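Local structure of putative hexose oxidase (Nonomuraea sp. ATCC 39727, 5AWV) at residues P28-V33 with M108-E113; Q68-A73 with V223-W228; V184-K189 with R194-T199. The protein binds FAD and the glycopeptide antibiotic teicoplanin and, as a putative hexose oxidase, probably oxidises a sugar of such antibiotics. One frame throughout, in Å; residues are numbered along the deposited sequence.

Interaction 1: residues P28-V33 with M108-E113; sequences PPAGPV and MSLLTE
Ala30 and Leu110 face each other across two irregular loop segments, 28-33 and 108-113, their CA atoms 7.1 Å apart, with Leu110 inside a type I beta turn that Leu111 N closes onto Met108 O at 2.8 Å. The contact is small and made by van der Waals packing, and from the side of the turn it is carried by one methyl group. Leu110 CD1 meets Ala30 CB at 3.9 Å and lies 4.0 Å from Gly31 N, so it sits against the peptide link between the two residues. Its side chain is stretched out to get there: CG stands opposite the carbonyl carbon (chi1 -61°), and CD1 then continues the chain away from CA (chi2 175°). Gly31 has a positive phi and presents bare backbone to this methyl, and the peptide bond that follows it, before Pro32, is cis. In the FAD-binding domain of this oxidoreductase family, the turn lies on the connection between strand 104-107 of the mixed sheet and strand 114-117 of the antiparallel sheet, while segment 28-33 leads into strand 33-35 at the margin of the former. Met108, at the start of the turn, touches the FAD, whereas the side chain of Leu110 stays about 12 Å from it. Ser109 OG is hydrogen-bonded to Asp107 OD1 beside the turn. Trp142 of the second subunit packs on Ala30, and Pro118 of that subunit packs on Pro28, which places this surface patch at the subunit interface.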
loop_
_atom_site.group_PDB
_atom_site.type_symbol
_atom_site.label_atom_id
_atom_site.label_comp_id
_atom_site.label_asym_id
_atom_site.label_seq_id
_atom_site.Cartn_x
_atom_site.Cartn_y
_atom_site.Cartn_z
ATOM N N PRO A 28 -0.484 -2.961 -29.308
ATOM C CA PRO A 28 -0.472 -1.633 -28.776
ATOM C C PRO A 28 -1.275 -1.552 -27.497
ATOM O O PRO A 28 -2.166 -2.363 -27.233
ATOM C CB PRO A 28 -1.132 -0.791 -29.889
ATOM C CG PRO A 28 -1.937 -1.750 -30.692
ATOM C CD PRO A 28 -1.163 -3.035 -30.619
ATOM N N PRO A 29 -1.000 -0.511 -26.708
ATOM C CA PRO A 29 -1.607 -0.381 -25.390
ATOM C C PRO A 29 -3.072 -0.063 -25.447
ATOM O O PRO A 29 -3.562 0.574 -26.383
ATOM C CB PRO A 29 -0.785 0.770 -24.751
ATOM C CG PRO A 29 -0.251 1.543 -25.898
ATOM C CD PRO A 29 0.038 0.528 -26.967
ATOM N N ALA A 30 -3.800 -0.428 -24.424
ATOM C CA ALA A 30 -5.131 0.141 -24.245
ATOM C C ALA A 30 -5.027 1.653 -23.877
ATOM O O ALA A 30 -3.951 2.170 -23.629
ATOM C CB ALA A 30 -5.818 -0.630 -23.155
ATOM N N GLY A 31 -6.160 2.332 -23.912
ATOM C CA GLY A 31 -6.294 3.750 -23.631
ATOM C C GLY A 31 -5.830 4.667 -24.759
ATOM O O GLY A 31 -5.353 4.185 -25.759
ATOM N N PRO A 32 -5.893 5.969 -24.578
ATOM C CA PRO A 32 -6.328 6.624 -23.339
ATOM C C PRO A 32 -7.813 6.796 -23.360
ATOM O O PRO A 32 -8.366 6.778 -24.438
ATOM C CB PRO A 32 -5.639 7.980 -23.428
ATOM C CG PRO A 32 -5.510 8.225 -24.928
ATOM C CD PRO A 32 -5.171 6.889 -25.483
ATOM N N VAL A 33 -8.477 6.949 -22.226
ATOM C CA VAL A 33 -9.853 7.235 -22.223
ATOM C C VAL A 33 -10.119 8.373 -21.242
ATOM O O VAL A 33 -9.832 8.264 -20.050
ATOM C CB VAL A 33 -10.739 6.028 -21.788
ATOM C CG1 VAL A 33 -12.194 6.301 -22.087
ATOM C CG2 VAL A 33 -10.288 4.724 -22.446
ATOM N N MET A 108 -4.744 4.440 -12.927
ATOM C CA MET A 108 -3.737 3.517 -13.458
ATOM C C MET A 108 -4.170 2.079 -13.673
ATOM O O MET A 108 -3.299 1.199 -13.962
ATOM C CB MET A 108 -2.515 3.514 -12.575
ATOM C CG MET A 108 -1.948 4.908 -12.225
ATOM S SD MET A 108 -1.355 5.935 -13.590
ATOM C CE MET A 108 0.304 5.408 -13.570
ATOM N N SER A 109 -5.461 1.853 -13.610
ATOM C CA SER A 109 -6.100 0.520 -13.682
ATOM C C SER A 109 -5.610 -0.333 -14.866
ATOM O O SER A 109 -5.484 -1.584 -14.742
ATOM C CB SER A 109 -7.603 0.645 -13.871
ATOM O OG SER A 109 -8.330 1.090 -12.766
ATOM N N LEU A 110 -5.372 0.307 -16.011
ATOM C CA LEU A 110 -4.896 -0.425 -17.192
ATOM C C LEU A 110 -3.423 -0.798 -17.142
ATOM O O LEU A 110 -3.012 -1.638 -17.945
ATOM C CB LEU A 110 -5.232 0.352 -18.472
ATOM C CG LEU A 110 -6.698 0.641 -18.790
ATOM C CD1 LEU A 110 -6.800 1.503 -20.020
ATOM C CD2 LEU A 110 -7.507 -0.612 -19.046
ATOM N N LEU A 111 -2.615 -0.225 -16.227
ATOM C CA LEU A 111 -1.173 -0.532 -16.184
ATOM C C LEU A 111 -0.817 -1.642 -15.277
ATOM O O LEU A 111 -0.473 -1.386 -14.125
ATOM C CB LEU A 111 -0.376 0.705 -15.750
ATOM C CG LEU A 111 -0.330 1.862 -16.768
ATOM C CD1 LEU A 111 0.197 3.188 -16.203
ATOM C CD2 LEU A 111 0.473 1.512 -18.032
ATOM N N THR A 112 -0.822 -2.877 -15.769
ATOM C CA THR A 112 -0.770 -4.058 -14.907
ATOM C C THR A 112 0.311 -5.097 -15.329
ATOM O O THR A 112 0.190 -6.261 -15.018
ATOM C CB THR A 112 -2.121 -4.790 -14.868
ATOM O OG1 THR A 112 -2.445 -5.191 -16.189
ATOM C CG2 THR A 112 -3.201 -3.964 -14.348
ATOM N N GLU A 113 1.343 -4.710 -16.048
ATOM C CA GLU A 113 2.396 -5.691 -16.381
ATOM C C GLU A 113 3.214 -6.160 -15.144
ATOM O O GLU A 113 3.513 -5.365 -14.250
ATOM C CB GLU A 113 3.356 -5.072 -17.411
ATOM C CG GLU A 113 4.612 -5.914 -17.658
ATOM C CD GLU A 113 4.901 -6.182 -19.109
ATOM O OE1 GLU A 113 5.920 -5.648 -19.636
ATOM O OE2 GLU A 113 4.117 -6.979 -19.689
#

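Interaction 2: residues Q68-A73 with V223-W228; sequences QQVADA and VVTKYW. With FAD (flavin-adenine dinucleotide), chain M.
Val70 alone carries the helix side of this contact: its two methyl groups reach Val223 and Thr225, which flank Val224, the residue whose backbone binds the adenine of FAD. Helix 67-80 here packs against strand 223-229, the middle strand of the antiparallel five-stranded sheet in the FAD-binding domain, of the PCMH type. The side chains of Val70 and Val223 meet tip to tip, CG1 of Val70 lying 3.6 Å from CG1 of Val223. The second methyl, Val70 CG2, passes alongside Thr225 and comes 3.8 Å from Thr225 CG2. With CG1 opposite the backbone N (chi1 176°), Val70 spreads its two branches over both strand residues. Thr225 turns its methyl to the helix, while its OG1 is hydrogen-bonded to Glu183 OE1, so the polar end of this buried residue is satisfied within the sheet. Thr225 and Lys226 together face Glu183 in a classic beta bulge, and Lys226 NZ also forms a salt bridge with the same carboxylate. Val185 of the adjoining strand and Val64 add further apolar surface around Val70.

Val224 points away from the helix. Its CG1 rests over the centre of one face of the Tyr227 ring, 3.6 Å above the plane, and its CB and CG2 lie near the adenine. Two backbone bonds read the Watson-Crick edge of that base: Val224 N donates to FAD N1A over 2.9 Å, and FAD N6A donates to Val224 O at 2.8 Å in a nearly straight bond, with 174° at the hydrogen.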
loop_
_atom_site.group_PDB
_atom_site.type_symbol
_atom_site.label_atom_id
_atom_site.label_comp_id
_atom_site.label_asym_id
_atom_site.label_seq_id
_atom_site.Cartn_x
_atom_site.Cartn_y
_atom_site.Cartn_z
ATOM N N GLN A 68 3.632 7.045 -22.161
ATOM C CA GLN A 68 3.354 8.230 -23.008
ATOM C C GLN A 68 1.997 8.816 -22.739
ATOM O O GLN A 68 1.800 10.009 -22.713
ATOM C CB GLN A 68 3.505 7.927 -24.523
ATOM C CG GLN A 68 3.237 9.153 -25.435
ATOM C CD GLN A 68 4.255 10.279 -25.160
ATOM O OE1 GLN A 68 3.883 11.454 -24.911
ATOM N NE2 GLN A 68 5.532 9.902 -25.094
ATOM N N GLN A 69 0.990 7.984 -22.628
ATOM C CA GLN A 69 -0.278 8.472 -22.267
ATOM C C GLN A 69 -0.320 9.164 -20.916
ATOM O O GLN A 69 -1.073 10.152 -20.736
ATOM C CB GLN A 69 -1.281 7.326 -22.211
ATOM C CG GLN A 69 -1.740 6.843 -23.591
ATOM C CD GLN A 69 -2.613 5.581 -23.458
ATOM O OE1 GLN A 69 -3.509 5.533 -22.648
ATOM N NE2 GLN A 69 -2.326 4.591 -24.225
ATOM N N VAL A 70 0.428 8.643 -19.931
ATOM C CA VAL A 70 0.516 9.371 -18.642
ATOM C C VAL A 70 1.108 10.767 -18.878
ATOM O O VAL A 70 0.580 11.781 -18.359
ATOM C CB VAL A 70 1.397 8.604 -17.590
ATOM C CG1 VAL A 70 1.578 9.395 -16.306
ATOM C CG2 VAL A 70 0.777 7.254 -17.273
ATOM N N ALA A 71 2.250 10.803 -19.544
ATOM C CA ALA A 71 2.904 12.103 -19.839
ATOM C C ALA A 71 1.944 13.081 -20.506
ATOM O O ALA A 71 1.823 14.242 -20.052
ATOM C CB ALA A 71 4.104 11.916 -20.661
ATOM N N ASP A 72 1.172 12.624 -21.486
ATOM C CA ASP A 72 0.120 13.511 -22.109
ATOM C C ASP A 72 -0.967 13.948 -21.142
ATOM O O ASP A 72 -1.475 15.107 -21.173
ATOM C CB ASP A 72 -0.554 12.898 -23.365
ATOM C CG ASP A 72 0.461 12.425 -24.425
ATOM O OD1 ASP A 72 1.534 13.075 -24.557
ATOM O OD2 ASP A 72 0.189 11.397 -25.127
ATOM N N ALA A 73 -1.395 13.020 -20.283
ATOM C CA ALA A 73 -2.462 13.321 -19.335
ATOM C C ALA A 73 -1.957 14.325 -18.283
ATOM O O ALA A 73 -2.650 15.252 -17.994
ATOM C CB ALA A 73 -2.982 12.052 -18.675
ATOM N N VAL A 223 4.278 10.982 -11.417
ATOM C CA VAL A 223 3.515 9.748 -11.583
ATOM C C VAL A 223 4.486 8.595 -11.807
ATOM O O VAL A 223 5.149 8.548 -12.814
ATOM C CB VAL A 223 2.583 9.852 -12.744
ATOM C CG1 VAL A 223 1.681 8.589 -12.845
ATOM C CG2 VAL A 223 1.791 11.119 -12.635
ATOM N N VAL A 224 4.543 7.641 -10.882
ATOM C CA VAL A 224 5.325 6.455 -11.120
ATOM C C VAL A 224 4.568 5.639 -12.130
ATOM O O VAL A 224 3.411 5.300 -11.887
ATOM C CB VAL A 224 5.491 5.602 -9.858
ATOM C CG1 VAL A 224 6.264 4.297 -10.177
ATOM C CG2 VAL A 224 6.173 6.406 -8.796
ATOM N N THR A 225 5.235 5.257 -13.230
ATOM C CA THR A 225 4.627 4.413 -14.247
ATOM C C THR A 225 5.190 3.019 -14.284
ATOM O O THR A 225 4.530 2.134 -14.842
ATOM C CB THR A 225 4.814 5.082 -15.664
ATOM O OG1 THR A 225 6.199 5.311 -15.887
ATOM C CG2 THR A 225 4.133 6.382 -15.664
ATOM N N LYS A 226 6.378 2.800 -13.714
ATOM C CA LYS A 226 6.976 1.480 -13.538
ATOM C C LYS A 226 7.855 1.441 -12.255
ATOM O O LYS A 226 8.582 2.424 -11.943
ATOM C CB LYS A 226 7.935 1.049 -14.707
ATOM C CG LYS A 226 7.332 1.238 -16.125
ATOM C CD LYS A 226 8.267 0.692 -17.193
ATOM C CE LYS A 226 7.731 0.634 -18.630
ATOM N NZ LYS A 226 6.778 1.720 -18.928
ATOM N N TYR A 227 7.853 0.287 -11.596
ATOM C CA TYR A 227 8.818 -0.052 -10.531
ATOM C C TYR A 227 9.603 -1.256 -10.980
ATOM O O TYR A 227 9.006 -2.159 -11.559
ATOM C CB TYR A 227 8.099 -0.448 -9.248
ATOM C CG TYR A 227 7.333 0.615 -8.512
ATOM C CD1 TYR A 227 7.981 1.523 -7.670
ATOM C CD2 TYR A 227 5.958 0.684 -8.575
ATOM C CE1 TYR A 227 7.271 2.506 -6.960
ATOM C CE2 TYR A 227 5.233 1.634 -7.808
ATOM C CZ TYR A 227 5.910 2.547 -7.011
ATOM O OH TYR A 227 5.207 3.502 -6.216
ATOM N N TRP A 228 10.914 -1.263 -10.738
ATOM C CA TRP A 228 11.728 -2.441 -10.924
ATOM C C TRP A 228 12.284 -2.898 -9.612
ATOM O O TRP A 228 12.913 -2.107 -8.873
ATOM C CB TRP A 228 12.907 -2.211 -11.886
ATOM C CG TRP A 228 12.517 -2.096 -13.326
ATOM C CD1 TRP A 228 12.433 -3.101 -14.250
ATOM C CD2 TRP A 228 12.250 -0.895 -14.044
ATOM N NE1 TRP A 228 12.114 -2.582 -15.487
ATOM C CE2 TRP A 228 12.005 -1.240 -15.384
ATOM C CE3 TRP A 228 12.180 0.442 -13.675
ATOM C CZ2 TRP A 228 11.699 -0.270 -16.386
ATOM C CZ3 TRP A 228 11.927 1.397 -14.651
ATOM C CH2 TRP A 228 11.704 1.033 -16.001
HETATM P PA FAD M . -4.136 5.149 -3.848
HETATM O O1A FAD M . -5.263 5.660 -2.976
HETATM O O2A FAD M . -4.365 4.791 -5.242
HETATM O O5B FAD M . -2.895 6.126 -3.764
HETATM C C5B FAD M . -2.337 6.619 -2.498
HETATM C C4B FAD M . -1.536 7.859 -2.743
HETATM O O4B FAD M . -0.418 7.651 -3.613
HETATM C C3B FAD M . -2.297 9.050 -3.346
HETATM O O3B FAD M . -1.774 10.345 -2.961
HETATM C C2B FAD M . -2.064 8.765 -4.798
HETATM O O2B FAD M . -2.298 9.906 -5.555
HETATM C C1B FAD M . -0.650 8.288 -4.839
HETATM N N9A FAD M . -0.412 7.437 -5.981
HETATM C C8A FAD M . -1.048 6.331 -6.387
HETATM N N7A FAD M . -0.459 5.777 -7.470
HETATM C C5A FAD M . 0.596 6.523 -7.768
HETATM C C6A FAD M . 1.607 6.532 -8.846
HETATM N N6A FAD M . 1.544 5.579 -9.772
HETATM N N1A FAD M . 2.563 7.507 -8.795
HETATM C C2A FAD M . 2.558 8.475 -7.831
HETATM N N3A FAD M . 1.637 8.560 -6.833
HETATM C C4A FAD M . 0.635 7.635 -6.817
HETATM N N1 FAD M . 0.271 -0.764 4.113
HETATM C C2 FAD M . 1.293 -1.572 4.525
HETATM O O2 FAD M . 2.473 -1.173 4.396
HETATM N N3 FAD M . 1.085 -2.795 5.038
HETATM C C4 FAD M . -0.139 -3.362 5.059
HETATM O O4 FAD M . -0.315 -4.521 5.498
HETATM C C4X FAD M . -1.288 -2.572 4.597
HETATM N N5 FAD M . -2.576 -3.068 4.588
HETATM C C5X FAD M . -3.632 -2.371 4.067
HETATM C C6 FAD M . -4.901 -2.987 4.032
HETATM C C7 FAD M . -5.955 -2.153 3.571
HETATM C C7M FAD M . -7.390 -2.740 3.541
HETATM C C8 FAD M . -5.744 -0.742 3.057
HETATM C C8M FAD M . -6.832 0.007 2.326
HETATM C C9 FAD M . -4.429 -0.226 3.065
HETATM C C9A FAD M . -3.396 -0.963 3.568
HETATM N N10 FAD M . -2.064 -0.472 3.620
HETATM C C10 FAD M . -1.003 -1.234 4.084
HETATM C "C1'" FAD M . -1.753 0.929 3.187
HETATM C "C2'" FAD M . -1.282 1.017 1.784
HETATM O "O2'" FAD M . 0.082 0.642 1.801
HETATM C "C3'" FAD M . -1.395 2.458 1.451
HETATM O "O3'" FAD M . -2.776 2.782 1.627
HETATM C "C4'" FAD M . -0.954 2.708 -0.018
HETATM O "O4'" FAD M . -0.621 4.095 -0.118
HETATM C "C5'" FAD M . -2.117 2.408 -0.929
HETATM O "O5'" FAD M . -1.709 2.506 -2.308
HETATM P P FAD M . -2.811 2.515 -3.426
HETATM O O1P FAD M . -2.186 2.527 -4.734
HETATM O O2P FAD M . -3.845 1.439 -3.241
HETATM O O3P FAD M . -3.590 3.852 -3.015
#

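Interaction 3: residues V184-K189 with R194-T199; sequences VVVVNK and RVIVAT
A beta hairpin formed by strands 179-187 and 193-199 brings Val184, Val185 and Val186 opposite Ile196, Val195 and Arg194. Val184 and Ile196 form one hydrogen-bonded antiparallel pair, with Val184 N to Ile196 O and Ile196 N to Val184 O both 2.9 Å. Val186 and Arg194 form the other, in which Arg194 N reaches Val186 O at 2.8 Å and Val186 N donates to Arg194 O in return. Between them, Val185 and Val195 are a non-hydrogen-bonded pair, their CA atoms 4.6 Å apart; here Val185 CA approaches Arg194 O at 3.3 Å in a CA-H...O contact, and Val195 CA does likewise with Val184 O. The N-to-C directions of the two short strand segments make an angle of 134°, well short of exactly antiparallel, so the hairpin is strongly twisted here. Strand 193-199 is the outermost strand, within this chain, of the five-stranded antiparallel sheet in the FAD-binding domain. On the sheet face that carries Val185 and Val195, their CG2 methyls meet at 4.0 Å with the branches slanting across one another; helix 67-80 covers this side, Val70 touching Val185 and Thr67 touching Val195. The other face bears Val184, Val186, Arg194 and Ile196, and there Leu209 of helix 207-212 packs on Val184 and Ile196. Val186 and Ile196 cross at about a right angle: with CG1 of Val186 opposite the carbonyl carbon (chi1 -62°), CG2 falls between the backbone N and the carbonyl carbon and lies 4.0 Å from Ile196 CD1. Beyond the strand pairs, Asn188 lies against the Arg194 chain, ND2 being 3.6 Å from Arg194 CD. The amide and guanidinium planes stand 71° apart, and Asn188 ND2 and Arg194 NE, both donors, make no bond; Asn188 OD1 instead accepts from Lys192 N in the hairpin loop.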
loop_
_atom_site.group_PDB
_atom_site.type_symbol
_atom_site.label_atom_id
_atom_site.label_comp_id
_atom_site.label_asym_id
_atom_site.label_seq_id
_atom_site.Cartn_x
_atom_site.Cartn_y
_atom_site.Cartn_z
ATOM N N VAL A 184 9.322 7.582 -13.729
ATOM C CA VAL A 184 8.428 8.599 -13.215
ATOM C C VAL A 184 8.218 9.662 -14.283
ATOM O O VAL A 184 9.200 10.084 -14.954
ATOM C CB VAL A 184 9.062 9.311 -12.016
ATOM C CG1 VAL A 184 8.004 10.132 -11.275
ATOM C CG2 VAL A 184 9.685 8.277 -11.073
ATOM N N VAL A 185 6.976 10.126 -14.395
ATOM C CA VAL A 185 6.618 11.255 -15.222
ATOM C C VAL A 185 6.580 12.492 -14.291
ATOM O O VAL A 185 5.794 12.551 -13.353
ATOM C CB VAL A 185 5.317 11.049 -15.955
ATOM C CG1 VAL A 185 4.826 12.299 -16.633
ATOM C CG2 VAL A 185 5.433 9.899 -16.940
ATOM N N VAL A 186 7.503 13.407 -14.521
ATOM C CA VAL A 186 7.634 14.637 -13.767
ATOM C C VAL A 186 7.348 15.869 -14.633
ATOM O O VAL A 186 7.398 15.769 -15.852
ATOM C CB VAL A 186 9.077 14.777 -13.194
ATOM C CG1 VAL A 186 9.369 13.623 -12.231
ATOM C CG2 VAL A 186 10.150 14.849 -14.309
ATOM N N VAL A 187 7.140 17.015 -13.989
ATOM C CA VAL A 187 6.799 18.258 -14.674
ATOM C C VAL A 187 7.878 19.262 -14.377
ATOM O O VAL A 187 8.112 19.570 -13.198
ATOM C CB VAL A 187 5.491 18.822 -14.180
ATOM C CG1 VAL A 187 5.232 20.183 -14.752
ATOM C CG2 VAL A 187 4.329 17.904 -14.561
ATOM N N ASN A 188 8.524 19.817 -15.427
ATOM C CA ASN A 188 9.643 20.781 -15.173
ATOM C C ASN A 188 9.143 22.198 -14.922
ATOM O O ASN A 188 7.954 22.458 -14.940
ATOM C CB ASN A 188 10.717 20.735 -16.321
ATOM C CG ASN A 188 10.178 21.199 -17.654
ATOM O OD1 ASN A 188 9.131 21.786 -17.782
ATOM N ND2 ASN A 188 10.879 20.860 -18.645
ATOM N N LYS A 189 10.051 23.146 -14.692
ATOM C CA LYS A 189 9.601 24.525 -14.408
ATOM C C LYS A 189 8.852 25.143 -15.565
ATOM O O LYS A 189 7.913 25.883 -15.334
ATOM C CB LYS A 189 10.752 25.460 -13.960
ATOM C CG LYS A 189 10.146 26.594 -13.104
ATOM C CD LYS A 189 10.976 27.883 -12.926
ATOM C CE LYS A 189 11.274 28.227 -11.461
ATOM N NZ LYS A 189 12.340 27.317 -10.950
ATOM N N ARG A 194 8.121 15.169 -18.504
ATOM C CA ARG A 194 9.246 14.417 -18.899
ATOM C C ARG A 194 9.245 13.043 -18.204
ATOM O O ARG A 194 8.759 12.955 -17.063
ATOM C CB ARG A 194 10.544 15.148 -18.459
ATOM C CG ARG A 194 11.182 15.974 -19.561
ATOM C CD ARG A 194 10.751 17.418 -19.536
ATOM N NE ARG A 194 11.294 18.169 -20.686
ATOM C CZ ARG A 194 10.845 18.106 -21.946
ATOM N NH1 ARG A 194 9.833 17.304 -22.315
ATOM N NH2 ARG A 194 11.437 18.849 -22.860
ATOM N N VAL A 195 9.931 12.065 -18.782
ATOM C CA VAL A 195 10.038 10.750 -18.230
ATOM C C VAL A 195 11.455 10.537 -17.783
ATOM O O VAL A 195 12.398 10.790 -18.539
ATOM C CB VAL A 195 9.686 9.713 -19.289
ATOM C CG1 VAL A 195 9.852 8.280 -18.744
ATOM C CG2 VAL A 195 8.288 9.976 -19.787
ATOM N N ILE A 196 11.627 10.024 -16.558
ATOM C CA ILE A 196 12.898 9.734 -16.005
ATOM C C ILE A 196 12.937 8.302 -15.484
ATOM O O ILE A 196 12.062 7.903 -14.715
ATOM C CB ILE A 196 13.212 10.721 -14.852
ATOM C CG1 ILE A 196 13.299 12.131 -15.406
ATOM C CG2 ILE A 196 14.483 10.298 -14.136
ATOM C CD1 ILE A 196 13.757 13.169 -14.440
ATOM N N VAL A 197 13.961 7.546 -15.863
ATOM C CA VAL A 197 14.236 6.291 -15.229
ATOM C C VAL A 197 15.406 6.504 -14.252
ATOM O O VAL A 197 16.497 6.879 -14.671
ATOM C CB VAL A 197 14.530 5.191 -16.245
ATOM C CG1 VAL A 197 14.957 3.917 -15.539
ATOM C CG2 VAL A 197 13.318 4.903 -17.091
ATOM N N ALA A 198 15.174 6.279 -12.963
ATOM C CA ALA A 198 16.166 6.478 -11.877
ATOM C C ALA A 198 16.432 5.194 -11.144
ATOM O O ALA A 198 15.478 4.449 -10.819
ATOM C CB ALA A 198 15.609 7.592 -10.919
ATOM N N THR A 199 17.695 4.812 -10.945
ATOM C CA THR A 199 18.028 3.577 -10.364
ATOM C C THR A 199 18.796 3.726 -9.058
ATOM O O THR A 199 19.330 4.791 -8.765
ATOM C CB THR A 199 18.936 2.642 -11.268
ATOM O OG1 THR A 199 20.322 3.058 -11.155
ATOM C CG2 THR A 199 18.499 2.646 -12.720
#

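How the interactions relate
All three contacts lie on one side of the chain's centre, within the part of the fold that holds FAD. Interactions 2 and 3, with centres 9 Å apart, share the antiparallel sheet: strands 223-229 and 179-187 are neighbours there, and 184-189 with 194-199 is nested in the loop closed by 68-73 with 223-228. Interaction 1, whose centre is 10 Å from that of interaction 2, interleaves with it along the chain, and Gln69 of helix 67-80 probably ties them through a hydrogen bond from NE2 to Ala30 O. Interactions 1 and 3 do not touch. The series thus runs from the subunit interface, past the adenine-binding strand, to the sheet strand outermost within this chain.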